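Long-range contacts in transcription antitermination protein NusB (Aquifex aeolicus, PDB 3R2C), which probably binds the boxA antiterminator sequence of ribosomal RNA operons and takes part in the transcription antitermination that rRNA genes require: residues A[7-11]-A[46-51]; A[4-8]-A[99-103]. All coordinates share one frame; numbering follows the deposited sequence.

Interaction 1: A[7-11]-A[46-51]; sequences ARDTA and YAKKLV. With nucleotides of chain E.
Ala7 faces Ala47 where residues 7-11 of helix 3-21 pass residues 46-51 of helix 41-56, the two CA atoms 4.5 Å apart. The local axes approach to 8.3 Å and cross at -44°, a close helix-helix packing in the all-helical NusB fold, with alanines meeting at the nearest point. Around this point the CB of Ala47 touches both the backbone O of Ala7, at 3.7 Å, and the methyl CG2 of Thr10. That methyl is put there by a first torsion that sets CG2 anti to the backbone N and leaves OG1 on the other branch, hydrogen-bonded to Lys36. One turn on from Ala7, Ala11 sets its CB against two side chains of the second helix, 3.7 Å from CB of Leu50 and 3.8 Å from CG2 of Val51. Leu87 of helix 79-94 also touches both Ala11 and Leu50, so a third helix closes over this apolar patch. Toward the N-terminal end, the CB of Ala7 meets the ring of Tyr46 at its edge, in the ring plane, 3.9 Å from CD2. The phenol OH, at the far end of the ring from this contact, is hydrogen-bonded to Glu91.

Arg8 links this packing to bound RNA. Its chain, extended from CG to NE, carries the guanidinium past the helix pair. There NE pairs with Glu91, the same carboxylate that holds Tyr46, while Asp106 pairs with NH1; these acidic partners probably fix the rotation of the group and offset its charge. NH1 also donates to O6 of guanosine G1 of chain E, 2.9 Å away with an N-H...O angle of 161°. Nearer the backbone, CG of the same arginine lies 3.9 Å from the methyl CD1 of Leu50.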
ATOM      1  N   ALA A   7     -12.013   5.922  -5.252  1.00 15.67           N
ATOM      2  CA  ALA A   7     -11.367   5.012  -6.211  1.00 14.62           C
ATOM      3  C   ALA A   7      -9.851   4.982  -6.000  1.00 15.78           C
ATOM      4  O   ALA A   7      -9.217   3.936  -6.141  1.00 13.62           O
ATOM      5  CB  ALA A   7     -11.689   5.435  -7.632  1.00 13.93           C
ATOM      6  N   ARG A   8      -9.278   6.134  -5.664  1.00 14.56           N
ATOM      7  CA  ARG A   8      -7.851   6.217  -5.342  1.00 17.99           C
ATOM      8  C   ARG A   8      -7.516   5.442  -4.066  1.00 16.00           C
ATOM      9  O   ARG A   8      -6.467   4.799  -3.984  1.00 16.91           O
ATOM     10  CB  ARG A   8      -7.424   7.681  -5.217  1.00 12.27           C
ATOM     11  CG  ARG A   8      -7.414   8.374  -6.568  1.00 12.63           C
ATOM     12  CD  ARG A   8      -7.292   9.901  -6.455  1.00 15.08           C
ATOM     13  NE  ARG A   8      -7.495  10.520  -7.767  1.00 15.52           N
ATOM     14  CZ  ARG A   8      -8.339  11.518  -8.014  1.00 16.71           C
ATOM     15  NH1 ARG A   8      -9.046  12.075  -7.023  1.00 14.98           N
ATOM     16  NH2 ARG A   8      -8.461  11.981  -9.250  1.00 12.43           N
ATOM     17  N   ASP A   9      -8.399   5.488  -3.073  1.00 11.76           N
ATOM     18  CA  ASP A   9      -8.194   4.666  -1.883  1.00 17.25           C
ATOM     19  C   ASP A   9      -8.202   3.163  -2.234  1.00 15.14           C
ATOM     20  O   ASP A   9      -7.337   2.399  -1.790  1.00 11.01           O
ATOM     21  CB  ASP A   9      -9.251   4.966  -0.818  1.00 18.40           C
ATOM     22  CG  ASP A   9      -9.150   4.017   0.382  1.00 32.84           C
ATOM     23  OD1 ASP A   9      -8.258   4.222   1.231  1.00 27.81           O
ATOM     24  OD2 ASP A   9      -9.946   3.054   0.470  1.00 32.04           O
ATOM     25  N   THR A  10      -9.166   2.738  -3.044  1.00 14.67           N
ATOM     26  CA  THR A  10      -9.209   1.340  -3.480  1.00 15.29           C
ATOM     27  C   THR A  10      -7.921   0.943  -4.189  1.00 14.49           C
ATOM     28  O   THR A  10      -7.325  -0.093  -3.884  1.00 16.48           O
ATOM     29  CB  THR A  10     -10.400   1.102  -4.424  1.00 15.86           C
ATOM     30  OG1 THR A  10     -11.614   1.354  -3.705  1.00 15.76           O
ATOM     31  CG2 THR A  10     -10.401  -0.323  -4.959  1.00 17.94           C
ATOM     32  N   ALA A  11      -7.497   1.768  -5.142  1.00 11.04           N
ATOM     33  CA  ALA A  11      -6.323   1.470  -5.945  1.00 12.71           C
ATOM     34  C   ALA A  11      -5.070   1.433  -5.064  1.00 16.12           C
ATOM     35  O   ALA A  11      -4.220   0.545  -5.218  1.00 13.72           O
ATOM     36  CB  ALA A  11      -6.159   2.512  -7.054  1.00 13.21           C
ATOM     37  N   TYR A  46     -13.069   3.223 -12.346  1.00 14.09           N
ATOM     38  CA  TYR A  46     -11.928   4.125 -12.231  1.00 13.79           C
ATOM     39  C   TYR A  46     -10.804   3.480 -11.400  1.00 13.73           C
ATOM     40  O   TYR A  46      -9.637   3.566 -11.769  1.00 15.08           O
ATOM     41  CB  TYR A  46     -12.333   5.475 -11.638  1.00 15.70           C
ATOM     42  CG  TYR A  46     -11.308   6.549 -11.938  1.00 23.60           C
ATOM     43  CD1 TYR A  46     -11.178   7.053 -13.226  1.00 34.50           C
ATOM     44  CD2 TYR A  46     -10.445   7.032 -10.949  1.00 17.11           C
ATOM     45  CE1 TYR A  46     -10.244   8.020 -13.528  1.00 34.88           C
ATOM     46  CE2 TYR A  46      -9.496   8.008 -11.242  1.00 17.62           C
ATOM     47  CZ  TYR A  46      -9.407   8.498 -12.541  1.00 32.70           C
ATOM     48  OH  TYR A  46      -8.480   9.461 -12.881  1.00 31.70           O
ATOM     49  N   ALA A  47     -11.161   2.847 -10.283  1.00 14.97           N
ATOM     50  CA  ALA A  47     -10.196   2.090  -9.487  1.00 14.29           C
ATOM     51  C   ALA A  47      -9.495   1.027 -10.336  1.00 15.05           C
ATOM     52  O   ALA A  47      -8.274   0.844 -10.236  1.00 14.60           O
ATOM     53  CB  ALA A  47     -10.885   1.426  -8.295  1.00 13.62           C
ATOM     54  N   LYS A  48     -10.260   0.307 -11.152  1.00 13.68           N
ATOM     55  CA  LYS A  48      -9.692  -0.771 -11.962  1.00 18.05           C
ATOM     56  C   LYS A  48      -8.671  -0.200 -12.961  1.00 16.78           C
ATOM     57  O   LYS A  48      -7.616  -0.799 -13.206  1.00 19.00           O
ATOM     58  CB  LYS A  48     -10.802  -1.514 -12.705  1.00 21.16           C
ATOM     59  CG  LYS A  48     -10.343  -2.696 -13.559  1.00 30.32           C
ATOM     60  CD  LYS A  48     -11.523  -3.262 -14.349  1.00 52.42           C
ATOM     61  CE  LYS A  48     -11.428  -4.772 -14.544  1.00 76.37           C
ATOM     62  NZ  LYS A  48     -12.765  -5.436 -14.418  1.00 75.50           N
ATOM     63  N   LYS A  49      -8.982   0.968 -13.511  1.00 14.00           N
ATOM     64  CA  LYS A  49      -8.106   1.625 -14.475  1.00 15.72           C
ATOM     65  C   LYS A  49      -6.814   2.146 -13.821  1.00 15.92           C
ATOM     66  O   LYS A  49      -5.735   2.009 -14.396  1.00 18.27           O
ATOM     67  CB  LYS A  49      -8.840   2.763 -15.174  1.00 16.80           C
ATOM     68  CG  LYS A  49      -8.066   3.355 -16.348  1.00 35.83           C
ATOM     69  CD  LYS A  49      -9.003   4.063 -17.300  1.00 50.44           C
ATOM     70  CE  LYS A  49      -9.724   5.180 -16.593  1.00 58.33           C
ATOM     71  NZ  LYS A  49      -8.752   6.182 -16.095  1.00 62.72           N
ATOM     72  N   LEU A  50      -6.920   2.718 -12.621  1.00 13.00           N
ATOM     73  CA  LEU A  50      -5.741   3.154 -11.867  1.00 12.78           C
ATOM     74  C   LEU A  50      -4.829   1.975 -11.588  1.00 15.95           C
ATOM     75  O   LEU A  50      -3.625   2.059 -11.815  1.00 15.74           O
ATOM     76  CB  LEU A  50      -6.131   3.790 -10.531  1.00 12.85           C
ATOM     77  CG  LEU A  50      -6.868   5.121 -10.631  1.00 16.48           C
ATOM     78  CD1 LEU A  50      -7.458   5.515  -9.253  1.00 12.05           C
ATOM     79  CD2 LEU A  50      -5.928   6.189 -11.158  1.00 16.64           C
ATOM     80  N   VAL A  51      -5.404   0.883 -11.089  1.00 13.34           N
ATOM     81  CA  VAL A  51      -4.611  -0.307 -10.770  1.00 14.29           C
ATOM     82  C   VAL A  51      -3.991  -0.877 -12.037  1.00 14.57           C
ATOM     83  O   VAL A  51      -2.794  -1.186 -12.074  1.00 14.40           O
ATOM     84  CB  VAL A  51      -5.443  -1.398 -10.050  1.00 13.45           C
ATOM     85  CG1 VAL A  51      -4.653  -2.714  -9.975  1.00 14.90           C
ATOM     86  CG2 VAL A  51      -5.818  -0.932  -8.641  1.00 12.29           C
TER
ATOM     87  O5'   G E   1     -17.618  18.445  -5.579  1.00 41.05           O
ATOM     88  C5'   G E   1     -17.722  18.298  -4.166  1.00 38.90           C
ATOM     89  C4'   G E   1     -16.431  18.655  -3.477  1.00 32.39           C
ATOM     90  O4'   G E   1     -15.414  17.667  -3.820  1.00 32.93           O
ATOM     91  C3'   G E   1     -15.830  19.999  -3.868  1.00 30.71           C
ATOM     92  O3'   G E   1     -15.034  20.449  -2.777  1.00 40.13           O
ATOM     93  C2'   G E   1     -14.931  19.598  -5.040  1.00 30.14           C
ATOM     94  O2'   G E   1     -13.926  20.530  -5.381  1.00 29.76           O
ATOM     95  C1'   G E   1     -14.344  18.296  -4.493  1.00 25.42           C
ATOM     96  N9    G E   1     -13.833  17.366  -5.497  1.00 27.17           N
ATOM     97  C8    G E   1     -14.191  17.084  -6.798  1.00 24.56           C
ATOM     98  N7    G E   1     -13.459  16.123  -7.316  1.00 23.63           N
ATOM     99  C5    G E   1     -12.587  15.753  -6.299  1.00 21.75           C
ATOM    100  C6    G E   1     -11.545  14.780  -6.232  1.00 24.15           C
ATOM    101  O6    G E   1     -11.172  14.015  -7.111  1.00 24.72           O
ATOM    102  N1    G E   1     -10.917  14.745  -4.988  1.00 21.86           N
ATOM    103  C2    G E   1     -11.247  15.566  -3.939  1.00 29.14           C
ATOM    104  N2    G E   1     -10.560  15.437  -2.801  1.00 26.10           N
ATOM    105  N3    G E   1     -12.198  16.476  -3.994  1.00 28.09           N
ATOM    106  C4    G E   1     -12.813  16.513  -5.186  1.00 26.72           C
TER

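Interaction 2: A[4-8]-A[99-103]; sequences RKGAR and EPGRV. With nucleotides of chain E.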
ATOM      1  N   ARG A   4     -13.870   9.790  -7.383  1.00 13.02           N
ATOM      2  CA  ARG A   4     -12.478   9.388  -7.633  1.00 19.97           C
ATOM      3  C   ARG A   4     -11.601   9.355  -6.374  1.00 16.67           C
ATOM      4  O   ARG A   4     -10.570   8.688  -6.362  1.00 15.72           O
ATOM      5  CB  ARG A   4     -11.839  10.286  -8.687  1.00 21.40           C
ATOM      6  CG  ARG A   4     -12.411  10.060 -10.079  1.00 21.85           C
ATOM      7  CD  ARG A   4     -11.826  11.032 -11.059  1.00 26.43           C
ATOM      8  NE  ARG A   4     -12.253  10.752 -12.425  1.00 35.18           N
ATOM      9  CZ  ARG A   4     -11.828  11.425 -13.490  1.00 42.40           C
ATOM     10  NH1 ARG A   4     -10.962  12.420 -13.343  1.00 42.08           N
ATOM     11  NH2 ARG A   4     -12.263  11.102 -14.700  1.00 45.77           N
ATOM     12  N   LYS A   5     -11.987  10.077  -5.320  1.00 18.94           N
ATOM     13  CA  LYS A   5     -11.256   9.987  -4.057  1.00 18.97           C
ATOM     14  C   LYS A   5     -11.338   8.561  -3.511  1.00 16.55           C
ATOM     15  O   LYS A   5     -10.326   7.969  -3.126  1.00 12.48           O
ATOM     16  CB  LYS A   5     -11.806  10.968  -3.021  1.00 16.56           C
ATOM     17  CG  LYS A   5     -11.011  11.024  -1.726  1.00 13.62           C
ATOM     18  CD  LYS A   5     -11.557  12.146  -0.804  1.00 17.66           C
ATOM     19  CE  LYS A   5     -10.825  12.201   0.545  1.00 15.50           C
ATOM     20  NZ  LYS A   5      -9.402  12.642   0.378  1.00 21.54           N
ATOM     21  N   GLY A   6     -12.546   8.009  -3.472  1.00 18.04           N
ATOM     22  CA  GLY A   6     -12.728   6.635  -3.038  1.00 18.87           C
ATOM     23  C   GLY A   6     -12.009   5.651  -3.953  1.00 18.24           C
ATOM     24  O   GLY A   6     -11.453   4.656  -3.492  1.00 18.46           O
ATOM     25  N   ALA A   7     -12.013   5.922  -5.252  1.00 15.67           N
ATOM     26  CA  ALA A   7     -11.367   5.012  -6.211  1.00 14.62           C
ATOM     27  C   ALA A   7      -9.851   4.982  -6.000  1.00 15.78           C
ATOM     28  O   ALA A   7      -9.217   3.936  -6.141  1.00 13.62           O
ATOM     29  CB  ALA A   7     -11.689   5.435  -7.632  1.00 13.93           C
ATOM     30  N   ARG A   8      -9.278   6.134  -5.664  1.00 14.56           N
ATOM     31  CA  ARG A   8      -7.851   6.217  -5.342  1.00 17.99           C
ATOM     32  C   ARG A   8      -7.516   5.442  -4.066  1.00 16.00           C
ATOM     33  O   ARG A   8      -6.467   4.799  -3.984  1.00 16.91           O
ATOM     34  CB  ARG A   8      -7.424   7.681  -5.217  1.00 12.27           C
ATOM     35  CG  ARG A   8      -7.414   8.374  -6.568  1.00 12.63           C
ATOM     36  CD  ARG A   8      -7.292   9.901  -6.455  1.00 15.08           C
ATOM     37  NE  ARG A   8      -7.495  10.520  -7.767  1.00 15.52           N
ATOM     38  CZ  ARG A   8      -8.339  11.518  -8.014  1.00 16.71           C
ATOM     39  NH1 ARG A   8      -9.046  12.075  -7.023  1.00 14.98           N
ATOM     40  NH2 ARG A   8      -8.461  11.981  -9.250  1.00 12.43           N
ATOM     41  N   GLU A  99      -6.915  17.140 -13.628  1.00 28.32           N
ATOM     42  CA  GLU A  99      -7.166  17.772 -12.329  1.00 22.40           C
ATOM     43  C   GLU A  99      -6.043  17.435 -11.349  1.00 21.98           C
ATOM     44  O   GLU A  99      -6.282  16.810 -10.318  1.00 21.95           O
ATOM     45  CB  GLU A  99      -8.532  17.337 -11.772  1.00 28.15           C
ATOM     46  CG  GLU A  99      -8.708  15.828 -11.583  1.00 47.09           C
ATOM     47  CD  GLU A  99     -10.091  15.461 -11.039  1.00 67.95           C
ATOM     48  OE1 GLU A  99     -11.045  16.251 -11.228  1.00 61.21           O
ATOM     49  OE2 GLU A  99     -10.226  14.384 -10.414  1.00 70.49           O
ATOM     50  N   PRO A 100      -4.807  17.857 -11.669  1.00 22.16           N
ATOM     51  CA  PRO A 100      -3.647  17.368 -10.910  1.00 19.91           C
ATOM     52  C   PRO A 100      -3.702  17.741  -9.436  1.00 21.86           C
ATOM     53  O   PRO A 100      -3.310  16.938  -8.594  1.00 17.95           O
ATOM     54  CB  PRO A 100      -2.455  18.037 -11.613  1.00 21.41           C
ATOM     55  CG  PRO A 100      -3.053  19.208 -12.364  1.00 21.01           C
ATOM     56  CD  PRO A 100      -4.401  18.725 -12.790  1.00 21.81           C
ATOM     57  N   GLY A 101      -4.214  18.925  -9.114  1.00 22.41           N
ATOM     58  CA  GLY A 101      -4.253  19.351  -7.728  1.00 13.49           C
ATOM     59  C   GLY A 101      -5.100  18.418  -6.895  1.00 14.33           C
ATOM     60  O   GLY A 101      -4.805  18.189  -5.730  1.00 16.55           O
ATOM     61  N   ARG A 102      -6.158  17.867  -7.481  1.00 18.73           N
ATOM     62  CA  ARG A 102      -7.017  16.957  -6.731  1.00 20.94           C
ATOM     63  C   ARG A 102      -6.335  15.621  -6.531  1.00 17.71           C
ATOM     64  O   ARG A 102      -6.534  14.968  -5.517  1.00 16.03           O
ATOM     65  CB  ARG A 102      -8.344  16.750  -7.437  1.00 25.36           C
ATOM     66  CG  ARG A 102      -9.300  17.894  -7.218  1.00 27.00           C
ATOM     67  CD  ARG A 102     -10.493  17.778  -8.129  1.00 28.95           C
ATOM     68  NE  ARG A 102     -11.415  18.891  -7.937  1.00 35.06           N
ATOM     69  CZ  ARG A 102     -12.356  19.231  -8.805  1.00 42.07           C
ATOM     70  NH1 ARG A 102     -12.492  18.553  -9.934  1.00 38.08           N
ATOM     71  NH2 ARG A 102     -13.154  20.253  -8.546  1.00 39.91           N
ATOM     72  N   VAL A 103      -5.532  15.215  -7.504  1.00 13.27           N
ATOM     73  CA  VAL A 103      -4.753  13.995  -7.347  1.00 12.41           C
ATOM     74  C   VAL A 103      -3.812  14.140  -6.153  1.00 17.86           C
ATOM     75  O   VAL A 103      -3.748  13.257  -5.302  1.00 18.37           O
ATOM     76  CB  VAL A 103      -3.950  13.660  -8.620  1.00 15.25           C
ATOM     77  CG1 VAL A 103      -3.046  12.456  -8.375  1.00 16.88           C
ATOM     78  CG2 VAL A 103      -4.901  13.397  -9.784  1.00 17.79           C
TER
ATOM     79  P     C E   3     -10.247  23.208  -4.460  1.00 38.09           P
ATOM     80  OP1   C E   3     -10.824  24.498  -4.901  1.00 46.49           O
ATOM     81  OP2   C E   3     -11.030  21.962  -4.675  1.00 37.17           O
ATOM     82  O5'   C E   3      -8.796  23.033  -5.064  1.00 38.12           O
ATOM     83  C5'   C E   3      -7.983  21.952  -4.657  1.00 33.03           C
ATOM     84  C4'   C E   3      -6.947  21.628  -5.694  1.00 27.93           C
ATOM     85  O4'   C E   3      -7.595  21.002  -6.839  1.00 26.26           O
ATOM     86  C3'   C E   3      -6.182  22.832  -6.242  1.00 23.24           C
ATOM     87  O3'   C E   3      -4.851  22.431  -6.533  1.00 24.16           O
ATOM     88  C2'   C E   3      -6.923  23.122  -7.544  1.00 25.75           C
ATOM     89  O2'   C E   3      -6.168  23.827  -8.505  1.00 28.88           O
ATOM     90  C1'   C E   3      -7.253  21.710  -8.010  1.00 24.23           C
ATOM     91  N1    C E   3      -8.374  21.626  -8.960  1.00 28.15           N
ATOM     92  C2    C E   3      -8.173  20.918 -10.150  1.00 38.48           C
ATOM     93  O2    C E   3      -7.074  20.376 -10.358  1.00 39.63           O
ATOM     94  N3    C E   3      -9.188  20.831 -11.042  1.00 42.73           N
ATOM     95  C4    C E   3     -10.357  21.421 -10.786  1.00 42.78           C
ATOM     96  N4    C E   3     -11.320  21.299 -11.706  1.00 49.32           N
ATOM     97  C5    C E   3     -10.587  22.153  -9.585  1.00 34.43           C
ATOM     98  C6    C E   3      -9.578  22.227  -8.708  1.00 32.43           C
ATOM     99  O5'   G E   1     -17.618  18.445  -5.579  1.00 41.05           O
ATOM    100  C5'   G E   1     -17.722  18.298  -4.166  1.00 38.90           C
ATOM    101  C4'   G E   1     -16.431  18.655  -3.477  1.00 32.39           C
ATOM    102  O4'   G E   1     -15.414  17.667  -3.820  1.00 32.93           O
ATOM    103  C3'   G E   1     -15.830  19.999  -3.868  1.00 30.71           C
ATOM    104  O3'   G E   1     -15.034  20.449  -2.777  1.00 40.13           O
ATOM    105  C2'   G E   1     -14.931  19.598  -5.040  1.00 30.14           C
ATOM    106  O2'   G E   1     -13.926  20.530  -5.381  1.00 29.76           O
ATOM    107  C1'   G E   1     -14.344  18.296  -4.493  1.00 25.42           C
ATOM    108  N9    G E   1     -13.833  17.366  -5.497  1.00 27.17           N
ATOM    109  C8    G E   1     -14.191  17.084  -6.798  1.00 24.56           C
ATOM    110  N7    G E   1     -13.459  16.123  -7.316  1.00 23.63           N
ATOM    111  C5    G E   1     -12.587  15.753  -6.299  1.00 21.75           C
ATOM    112  C6    G E   1     -11.545  14.780  -6.232  1.00 24.15           C
ATOM    113  O6    G E   1     -11.172  14.015  -7.111  1.00 24.72           O
ATOM    114  N1    G E   1     -10.917  14.745  -4.988  1.00 21.86           N
ATOM    115  C2    G E   1     -11.247  15.566  -3.939  1.00 29.14           C
ATOM    116  N2    G E   1     -10.560  15.437  -2.801  1.00 26.10           N
ATOM    117  N3    G E   1     -12.198  16.476  -3.994  1.00 28.09           N
ATOM    118  C4    G E   1     -12.813  16.513  -5.186  1.00 26.72           C
ATOM    119  P     G E   2     -14.976  21.994  -2.341  1.00 36.85           P
ATOM    120  OP1   G E   2     -15.637  22.098  -1.050  1.00 31.21           O
ATOM    121  OP2   G E   2     -15.479  22.802  -3.482  1.00 41.53           O
ATOM    122  O5'   G E   2     -13.414  22.217  -2.161  1.00 35.19           O
ATOM    123  C5'   G E   2     -12.886  23.364  -1.518  1.00 35.16           C
ATOM    124  C4'   G E   2     -11.497  23.086  -0.988  1.00 27.16           C
ATOM    125  O4'   G E   2     -11.572  22.139   0.111  1.00 24.15           O
ATOM    126  C3'   G E   2     -10.532  22.418  -1.969  1.00 23.67           C
ATOM    127  O3'   G E   2      -9.948  23.329  -2.880  1.00 35.12           O
ATOM    128  C2'   G E   2      -9.519  21.755  -1.044  1.00 26.64           C
ATOM    129  O2'   G E   2      -8.556  22.692  -0.587  1.00 32.73           O
ATOM    130  C1'   G E   2     -10.404  21.338   0.138  1.00 26.74           C
ATOM    131  N9    G E   2     -10.798  19.914   0.067  1.00 20.17           N
ATOM    132  C8    G E   2     -11.906  19.374  -0.530  1.00 19.14           C
ATOM    133  N7    G E   2     -11.944  18.073  -0.436  1.00 21.24           N
ATOM    134  C5    G E   2     -10.792  17.732   0.256  1.00 17.77           C
ATOM    135  C6    G E   2     -10.300  16.460   0.653  1.00 17.72           C
ATOM    136  O6    G E   2     -10.819  15.346   0.464  1.00 16.80           O
ATOM    137  N1    G E   2      -9.098  16.565   1.347  1.00 11.84           N
ATOM    138  C2    G E   2      -8.446  17.746   1.601  1.00 18.07           C
ATOM    139  N2    G E   2      -7.306  17.637   2.285  1.00 14.17           N
ATOM    140  N3    G E   2      -8.894  18.942   1.229  1.00 16.79           N
ATOM    141  C4    G E   2     -10.067  18.859   0.568  1.00 19.03           C
TER
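Glu99, at the N-cap position of helix 100-114, reaches toward Arg4 and Arg8 on helix 3-21. Its CB lies against the base of cytidine C3 of chain E, 3.6 Å from N3. A chi1 of 58° places CG between the backbone N and the carbonyl carbon, and beyond it the chain runs extended to a carboxylate whose two oxygens serve different arginines. OE2 accepts from NH2 of Arg8, whose NH1 is also paired with Asp106, at 3.2 Å through its anti lone pair, in the plane of the guanidinium, although the two flat groups are turned 53° apart. The same oxygen forms a long salt bridge, 3.6 Å, with Arg4 NH1. OE1 instead takes NH1 of Arg102 at 3.0 Å, from above the carboxylate plane.

This second bond holds the Arg102 guanidinium as a flat layer between two nucleotides: C8 of guanosine G1 of chain E lies 3.4 Å over its centre, and C5 of C3 of chain E lies over the opposite face. The salt-bridge network thus joins both helices to the RNA, consistent with boxA recognition. The CG2 of Val103 lies near Arg8 NH2, the two side chains crossing at about a right angle. The contact therefore bridges the N-terminal turns of helices 3-21 and 100-114, with helix 41-56 packed behind Arg4 and Arg8, and Glu91 and Leu92 of helix 79-94 against Val103.

In the fold
From the N terminus, the chain enters helix 3-21, which supplies the first segment of both contacts, so the two loops start together. Interaction 1 closes the shorter one when helix 41-56 returns to residues 7-11 after helix 25-36. Interaction 2 closes the longer one, after helices 58-66 and 79-94, when the start of helix 100-114 comes back to residues 4-8. The shorter loop lies wholly within the longer in sequence, their first segments sharing Ala7 and Arg8. Helix 3-21 thus has helix 41-56 on one flank, through a buried contact, and the RNA-contacting helix 100-114 on another. Tyr46 packing on Arg4 joins the contacts directly.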